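Side-chain contacts in telomere length regulator taz1 (Schizosaccharomyces pombe, PDB 4ZMI), which regulates telomere length and function, binds double-stranded telomeric DNA, and is required for silencing of telomere-adjacent genes and for normal meiosis or sporulation: residues M28-F33 with T105-L110; V143-L148 with S198-T203. All coordinates share one frame; numbering follows the deposited sequence.

Interaction 1 (M28-F33 with T105-L110); sequences MVSAIF and TGLIDL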
ATOM      1  N   MET A  28       6.943 -13.540  10.490  1.00 93.21           N
ATOM      2  CA  MET A  28       6.121 -13.877  11.646  1.00 91.81           C
ATOM      3  C   MET A  28       4.649 -13.788  11.301  1.00 93.85           C
ATOM      4  O   MET A  28       3.932 -14.782  11.371  1.00 98.56           O
ATOM      5  CB  MET A  28       6.416 -12.949  12.819  1.00 89.91           C
ATOM      6  CG  MET A  28       5.229 -12.774  13.752  1.00 86.22           C
ATOM      7  SD  MET A  28       5.642 -11.882  15.251  1.00136.51           S
ATOM      8  CE  MET A  28       6.314 -10.362  14.587  1.00134.45           C
ATOM      9  N   VAL A  29       4.208 -12.594  10.911  1.00 91.74           N
ATOM     10  CA  VAL A  29       2.803 -12.356  10.615  1.00 85.29           C
ATOM     11  C   VAL A  29       2.315 -13.316   9.543  1.00 84.09           C
ATOM     12  O   VAL A  29       1.203 -13.824   9.631  1.00 92.64           O
ATOM     13  CB  VAL A  29       2.553 -10.888  10.183  1.00 71.58           C
ATOM     14  CG1 VAL A  29       1.144 -10.710   9.641  1.00 62.19           C
ATOM     15  CG2 VAL A  29       2.768  -9.965  11.349  1.00 65.51           C
ATOM     16  N   SER A  30       3.152 -13.580   8.541  1.00 83.68           N
ATOM     17  CA  SER A  30       2.776 -14.478   7.447  1.00 87.22           C
ATOM     18  C   SER A  30       2.714 -15.933   7.888  1.00 97.52           C
ATOM     19  O   SER A  30       1.880 -16.695   7.399  1.00100.06           O
ATOM     20  CB  SER A  30       3.743 -14.364   6.268  1.00 89.58           C
ATOM     21  OG  SER A  30       3.473 -13.219   5.488  1.00 97.23           O
ATOM     22  N   ALA A  31       3.615 -16.322   8.789  1.00 97.91           N
ATOM     23  CA  ALA A  31       3.615 -17.685   9.303  1.00100.97           C
ATOM     24  C   ALA A  31       2.369 -17.891  10.140  1.00100.79           C
ATOM     25  O   ALA A  31       1.671 -18.883   9.981  1.00102.77           O
ATOM     26  CB  ALA A  31       4.853 -17.948  10.126  1.00 98.48           C
ATOM     27  N   ILE A  32       2.091 -16.936  11.023  1.00100.59           N
ATOM     28  CA  ILE A  32       0.905 -16.997  11.866  1.00100.19           C
ATOM     29  C   ILE A  32      -0.375 -17.002  11.019  1.00104.59           C
ATOM     30  O   ILE A  32      -1.343 -17.686  11.358  1.00108.04           O
ATOM     31  CB  ILE A  32       0.892 -15.869  12.933  1.00 96.04           C
ATOM     32  CG1 ILE A  32       2.045 -16.058  13.927  1.00 97.78           C
ATOM     33  CG2 ILE A  32      -0.429 -15.834  13.686  1.00 91.95           C
ATOM     34  CD1 ILE A  32       1.958 -15.184  15.171  1.00 96.41           C
ATOM     35  N   PHE A  33      -0.383 -16.281   9.899  1.00 98.16           N
ATOM     36  CA  PHE A  33      -1.537 -16.381   9.001  1.00 93.48           C
ATOM     37  C   PHE A  33      -1.668 -17.756   8.326  1.00 98.96           C
ATOM     38  O   PHE A  33      -2.754 -18.141   7.888  1.00101.98           O
ATOM     39  CB  PHE A  33      -1.558 -15.281   7.927  1.00 77.36           C
ATOM     40  CG  PHE A  33      -2.718 -15.404   6.982  1.00 67.86           C
ATOM     41  CD1 PHE A  33      -3.987 -15.026   7.385  1.00 69.59           C
ATOM     42  CD2 PHE A  33      -2.556 -15.952   5.716  1.00 77.16           C
ATOM     43  CE1 PHE A  33      -5.076 -15.159   6.532  1.00 73.99           C
ATOM     44  CE2 PHE A  33      -3.642 -16.096   4.850  1.00 79.53           C
ATOM     45  CZ  PHE A  33      -4.902 -15.692   5.259  1.00 76.96           C
ATOM     46  N   THR A 105       4.677  -2.334   5.719  1.00 62.44           N
ATOM     47  CA  THR A 105       3.662  -1.306   5.890  1.00 55.86           C
ATOM     48  C   THR A 105       2.344  -1.755   5.259  1.00 55.76           C
ATOM     49  O   THR A 105       1.274  -1.427   5.756  1.00 56.39           O
ATOM     50  CB  THR A 105       4.119   0.063   5.358  1.00 57.62           C
ATOM     51  OG1 THR A 105       4.439  -0.029   3.965  1.00 56.85           O
ATOM     52  CG2 THR A 105       5.354   0.523   6.125  1.00 58.43           C
ATOM     53  N   GLY A 106       2.428  -2.517   4.174  1.00 48.56           N
ATOM     54  CA  GLY A 106       1.249  -3.131   3.595  1.00 55.98           C
ATOM     55  C   GLY A 106       0.595  -4.172   4.507  1.00 60.74           C
ATOM     56  O   GLY A 106      -0.581  -4.035   4.838  1.00 48.59           O
ATOM     57  N   LEU A 107       1.368  -5.184   4.922  1.00 64.92           N
ATOM     58  CA  LEU A 107       0.877  -6.330   5.712  1.00 61.02           C
ATOM     59  C   LEU A 107       0.121  -5.925   6.972  1.00 62.91           C
ATOM     60  O   LEU A 107      -0.967  -6.409   7.214  1.00 67.23           O
ATOM     61  CB  LEU A 107       2.043  -7.206   6.146  1.00 61.74           C
ATOM     62  CG  LEU A 107       2.213  -8.678   5.776  1.00 65.37           C
ATOM     63  CD1 LEU A 107       3.081  -9.348   6.867  1.00 61.72           C
ATOM     64  CD2 LEU A 107       0.898  -9.405   5.572  1.00 66.20           C
ATOM     65  N   ILE A 108       0.701  -5.045   7.780  1.00 66.64           N
ATOM     66  CA  ILE A 108       0.086  -4.674   9.059  1.00 64.94           C
ATOM     67  C   ILE A 108      -1.159  -3.813   8.883  1.00 63.32           C
ATOM     68  O   ILE A 108      -1.924  -3.621   9.835  1.00 62.49           O
ATOM     69  CB  ILE A 108       1.054  -3.889   9.983  1.00 64.77           C
ATOM     70  CG1 ILE A 108       1.328  -2.486   9.444  1.00 57.70           C
ATOM     71  CG2 ILE A 108       2.364  -4.622  10.176  1.00 69.25           C
ATOM     72  CD1 ILE A 108       2.230  -1.687  10.338  1.00 64.51           C
ATOM     73  N   ASP A 109      -1.325  -3.252   7.686  1.00 55.63           N
ATOM     74  CA  ASP A 109      -2.493  -2.440   7.362  1.00 56.84           C
ATOM     75  C   ASP A 109      -3.707  -3.360   7.221  1.00 55.13           C
ATOM     76  O   ASP A 109      -4.846  -2.898   7.253  1.00 50.61           O
ATOM     77  CB  ASP A 109      -2.254  -1.629   6.072  1.00 55.82           C
ATOM     78  CG  ASP A 109      -3.305  -0.545   5.842  1.00 60.41           C
ATOM     79  OD1 ASP A 109      -3.803   0.033   6.825  1.00 66.41           O
ATOM     80  OD2 ASP A 109      -3.628  -0.263   4.666  1.00 68.09           O
ATOM     81  N   LEU A 110      -3.453  -4.661   7.102  1.00 59.50           N
ATOM     82  CA  LEU A 110      -4.518  -5.668   7.121  1.00 59.97           C
ATOM     83  C   LEU A 110      -5.180  -5.734   8.481  1.00 69.62           C
ATOM     84  O   LEU A 110      -6.224  -6.367   8.638  1.00 65.56           O
ATOM     85  CB  LEU A 110      -3.952  -7.043   6.801  1.00 58.98           C
ATOM     86  CG  LEU A 110      -3.432  -7.178   5.379  1.00 62.86           C
ATOM     87  CD1 LEU A 110      -2.575  -8.423   5.255  1.00 62.31           C
ATOM     88  CD2 LEU A 110      -4.604  -7.175   4.387  1.00 60.88           C
TER

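Interaction 2 (V143-L148 with S198-T203); sequences VLFEEL and STIGNT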
ATOM      1  N   VAL A 143      -7.269  -5.226  -9.708  1.00 63.83           N
ATOM      2  CA  VAL A 143      -8.234  -6.096  -9.048  1.00 67.62           C
ATOM      3  C   VAL A 143      -8.212  -5.840  -7.546  1.00 67.58           C
ATOM      4  O   VAL A 143      -9.257  -5.641  -6.917  1.00 63.50           O
ATOM      5  CB  VAL A 143      -8.004  -7.578  -9.407  1.00 70.71           C
ATOM      6  CG1 VAL A 143      -8.930  -8.472  -8.612  1.00 65.72           C
ATOM      7  CG2 VAL A 143      -8.232  -7.780 -10.908  1.00 71.25           C
ATOM      8  N   LEU A 144      -7.014  -5.789  -6.983  1.00 64.27           N
ATOM      9  CA  LEU A 144      -6.866  -5.469  -5.579  1.00 58.15           C
ATOM     10  C   LEU A 144      -7.450  -4.080  -5.289  1.00 53.40           C
ATOM     11  O   LEU A 144      -8.026  -3.845  -4.236  1.00 57.28           O
ATOM     12  CB  LEU A 144      -5.403  -5.555  -5.197  1.00 55.94           C
ATOM     13  CG  LEU A 144      -5.153  -5.574  -3.694  1.00 63.54           C
ATOM     14  CD1 LEU A 144      -5.759  -6.804  -3.072  1.00 59.40           C
ATOM     15  CD2 LEU A 144      -3.656  -5.507  -3.395  1.00 66.44           C
ATOM     16  N   PHE A 145      -7.341  -3.172  -6.248  1.00 49.38           N
ATOM     17  CA  PHE A 145      -7.897  -1.830  -6.059  1.00 51.82           C
ATOM     18  C   PHE A 145      -9.413  -1.870  -5.937  1.00 57.94           C
ATOM     19  O   PHE A 145      -9.990  -1.207  -5.077  1.00 59.08           O
ATOM     20  CB  PHE A 145      -7.463  -0.851  -7.160  1.00 47.99           C
ATOM     21  CG  PHE A 145      -7.919   0.563  -6.916  1.00 55.10           C
ATOM     22  CD1 PHE A 145      -7.142   1.440  -6.162  1.00 55.56           C
ATOM     23  CD2 PHE A 145      -9.135   1.010  -7.399  1.00 49.51           C
ATOM     24  CE1 PHE A 145      -7.567   2.733  -5.924  1.00 51.83           C
ATOM     25  CE2 PHE A 145      -9.569   2.297  -7.151  1.00 50.61           C
ATOM     26  CZ  PHE A 145      -8.787   3.162  -6.420  1.00 51.77           C
ATOM     27  N   GLU A 146     -10.068  -2.659  -6.785  1.00 61.83           N
ATOM     28  CA  GLU A 146     -11.528  -2.776  -6.693  1.00 62.24           C
ATOM     29  C   GLU A 146     -11.978  -3.387  -5.384  1.00 57.83           C
ATOM     30  O   GLU A 146     -12.986  -2.973  -4.834  1.00 63.35           O
ATOM     31  CB  GLU A 146     -12.121  -3.557  -7.861  1.00 70.45           C
ATOM     32  CG  GLU A 146     -13.587  -3.256  -8.110  1.00 79.12           C
ATOM     33  CD  GLU A 146     -14.520  -4.280  -7.501  1.00 92.12           C
ATOM     34  OE1 GLU A 146     -14.030  -5.287  -6.936  1.00 94.81           O
ATOM     35  OE2 GLU A 146     -15.752  -4.077  -7.596  1.00 97.96           O
ATOM     36  N   GLU A 147     -11.220  -4.349  -4.873  1.00 56.72           N
ATOM     37  CA  GLU A 147     -11.502  -4.917  -3.558  1.00 58.01           C
ATOM     38  C   GLU A 147     -11.408  -3.898  -2.412  1.00 64.08           C
ATOM     39  O   GLU A 147     -12.293  -3.847  -1.548  1.00 57.83           O
ATOM     40  CB  GLU A 147     -10.591  -6.105  -3.268  1.00 56.79           C
ATOM     41  CG  GLU A 147     -10.949  -6.805  -1.971  1.00 67.40           C
ATOM     42  CD  GLU A 147     -12.272  -7.577  -2.059  1.00 76.40           C
ATOM     43  OE1 GLU A 147     -12.640  -7.988  -3.178  1.00 84.57           O
ATOM     44  OE2 GLU A 147     -12.936  -7.775  -1.013  1.00 77.21           O
ATOM     45  N   LEU A 148     -10.341  -3.091  -2.406  1.00 55.61           N
ATOM     46  CA  LEU A 148     -10.201  -2.052  -1.397  1.00 44.61           C
ATOM     47  C   LEU A 148     -11.392  -1.119  -1.506  1.00 44.43           C
ATOM     48  O   LEU A 148     -11.899  -0.631  -0.508  1.00 51.30           O
ATOM     49  CB  LEU A 148      -8.898  -1.260  -1.587  1.00 41.89           C
ATOM     50  CG  LEU A 148      -7.652  -2.128  -1.478  1.00 50.38           C
ATOM     51  CD1 LEU A 148      -6.404  -1.329  -1.849  1.00 56.60           C
ATOM     52  CD2 LEU A 148      -7.573  -2.649  -0.046  1.00 46.74           C
ATOM     53  N   SER A 198     -14.584   5.588 -12.258  1.00 70.32           N
ATOM     54  CA  SER A 198     -15.721   4.760 -12.626  1.00 77.14           C
ATOM     55  C   SER A 198     -15.963   3.676 -11.596  1.00 77.39           C
ATOM     56  O   SER A 198     -17.085   3.511 -11.118  1.00 84.52           O
ATOM     57  CB  SER A 198     -15.496   4.097 -13.983  1.00 75.74           C
ATOM     58  OG  SER A 198     -15.876   4.960 -15.034  1.00 86.86           O
ATOM     59  N   THR A 199     -14.911   2.926 -11.279  1.00 62.27           N
ATOM     60  CA  THR A 199     -15.036   1.790 -10.392  1.00 60.39           C
ATOM     61  C   THR A 199     -15.617   2.290  -9.090  1.00 62.04           C
ATOM     62  O   THR A 199     -16.529   1.690  -8.528  1.00 61.69           O
ATOM     63  CB  THR A 199     -13.657   1.176 -10.070  1.00 70.23           C
ATOM     64  OG1 THR A 199     -13.036   0.674 -11.263  1.00 70.03           O
ATOM     65  CG2 THR A 199     -13.793   0.059  -9.029  1.00 60.05           C
ATOM     66  N   ILE A 200     -15.092   3.422  -8.631  1.00 55.47           N
ATOM     67  CA  ILE A 200     -15.454   3.961  -7.331  1.00 59.06           C
ATOM     68  C   ILE A 200     -16.908   4.418  -7.359  1.00 62.41           C
ATOM     69  O   ILE A 200     -17.651   4.199  -6.410  1.00 65.76           O
ATOM     70  CB  ILE A 200     -14.519   5.113  -6.911  1.00 60.03           C
ATOM     71  CG1 ILE A 200     -13.141   4.572  -6.502  1.00 58.17           C
ATOM     72  CG2 ILE A 200     -15.112   5.892  -5.754  1.00 62.50           C
ATOM     73  CD1 ILE A 200     -12.025   5.606  -6.621  1.00 49.80           C
ATOM     74  N   GLY A 201     -17.314   5.036  -8.459  1.00 61.94           N
ATOM     75  CA  GLY A 201     -18.696   5.464  -8.609  1.00 76.17           C
ATOM     76  C   GLY A 201     -19.696   4.319  -8.597  1.00 82.74           C
ATOM     77  O   GLY A 201     -20.738   4.387  -7.943  1.00 86.71           O
ATOM     78  N   ASN A 202     -19.370   3.250  -9.309  1.00 86.45           N
ATOM     79  CA  ASN A 202     -20.280   2.118  -9.429  1.00 90.11           C
ATOM     80  C   ASN A 202     -20.364   1.287  -8.154  1.00 86.06           C
ATOM     81  O   ASN A 202     -21.436   0.829  -7.770  1.00 86.67           O
ATOM     82  CB  ASN A 202     -19.884   1.246 -10.622  1.00 94.00           C
ATOM     83  CG  ASN A 202     -19.926   2.011 -11.937  1.00 96.14           C
ATOM     84  OD1 ASN A 202     -20.681   2.977 -12.078  1.00 97.34           O
ATOM     85  ND2 ASN A 202     -19.112   1.586 -12.905  1.00 90.21           N
ATOM     86  N   THR A 203     -19.233   1.108  -7.489  1.00 88.04           N
ATOM     87  CA  THR A 203     -19.185   0.318  -6.266  1.00 95.16           C
ATOM     88  C   THR A 203     -19.996   0.933  -5.109  1.00103.57           C
ATOM     89  O   THR A 203     -20.597   0.212  -4.306  1.00106.87           O
ATOM     90  CB  THR A 203     -17.720   0.054  -5.849  1.00 96.80           C
ATOM     91  OG1 THR A 203     -17.127  -0.879  -6.763  1.00 88.33           O
ATOM     92  CG2 THR A 203     -17.641  -0.506  -4.432  1.00104.31           C
TER

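Interaction 1 (M28-F33 with T105-L110)
Where Val29 meets Leu107 there is no flat group to present a face or an edge: branched aliphatic carbons make the contact, and the one ring within the two segments, that of Phe33, packs on helix 214-229 and takes no part. The two side chains point at each other and join tip to tip. A single methyl of Leu107, CD1, does the touching, packing against Val29 CG1 at 3.6 Å and almost as closely against Val29 CB, 3.7 Å from the same CD1, so it bears on one flank of the valine. Val29 places CG1 there by holding it opposite its own backbone N (chi1 170°), while CG2 takes the place beside that nitrogen. The Ser30 hydroxyl borders the same methyl more loosely, with OG 4.1 Å from Leu107 CD1, so one polar atom lies beside an otherwise apolar meeting point. Leu107 CD2 lies over the next turn of its own segment, 3.6 Å from Leu110 CD1. The backbones stay well apart, the CA atoms of Val29 and Leu107 being 8.0 Å from each other, and the two segments bury 129 Å² in all. In the fold the contact ties the long helix 5-35 to helix 95-107. Val29 also packs on Phe46 and Leu50 of helix 43-50 and on Leu58 of helix 52-68, whereas Leu110, like Phe33, turns to helix 214-229.

Interaction 2 (V143-L148 with S198-T203)
The apolar part of the contact is made by Phe145 and Ile200. The CD1 methyl of Ile200 sits at the edge of the phenyl ring, near its plane, 4.1 Å from Phe145 CZ, with CE2 the next closest ring atom. Phe145 reaches there because its CG lies opposite its backbone N (chi1 -175°), which carries the ring out from the helix toward the isoleucine. Phe166 of helix 163-168 touches both residues, and Val124 and Leu125 of helix 118-130 also pack on the phenylalanine.

A second, mixed contact lies on the more open side. Glu146 and Thr199 cross obliquely, and their aliphatic parts meet: Glu146 CG is 3.4 Å from Thr199 CG2. Thr199 presents this methyl while its hydroxyl turns to the carbonyl oxygen of Phe195, one turn earlier, where it is hydrogen-bonded.

Both segments belong to the all-helical domain of Taz1, a TRF-family region by sequence, although the protein is not a structural counterpart of human TRF1 and TRF2. Helices 137-154 and 192-203 run broadly in the same direction here, their local axes 10.2 Å apart at closest approach and crossing at -35°.

The polar approach is looser. A bend at chi2 (-98°) swings the Glu146 carboxylate along the partner helix, bringing OE2 to 3.6 Å from Thr203 OG1, too long to count as a hydrogen bond. That hydroxyl instead donates weakly to Thr199 O, at 3.2 Å from Thr203 OG1, the carbonyl that also accepts the backbone N-H of Thr203. A bound cobalt ion lies about 4 Å from the nearest atom of the Glu146 side chain.

How the interactions relate
Interactions 1 and 2 follow one another along the chain within the same helical domain, with centres about 23 Å apart and nearest atoms about 7 Å apart, so they do not touch. They join different helix pairs, yet helices 118-130 and 214-229 border both. Both are buried contacts. Interaction 1 is the more uniformly apolar, buried Val29 and Leu107 forming an aliphatic pair with one hydroxyl beside it. Interaction 2 buries more surface, 188 Å², and changes character across its width, from a phenyl edge in the interior to partly exposed Thr199 and Glu146, the latter's side chain near a cobalt ion. Neither contact relies on hydrogen bonds between its segments.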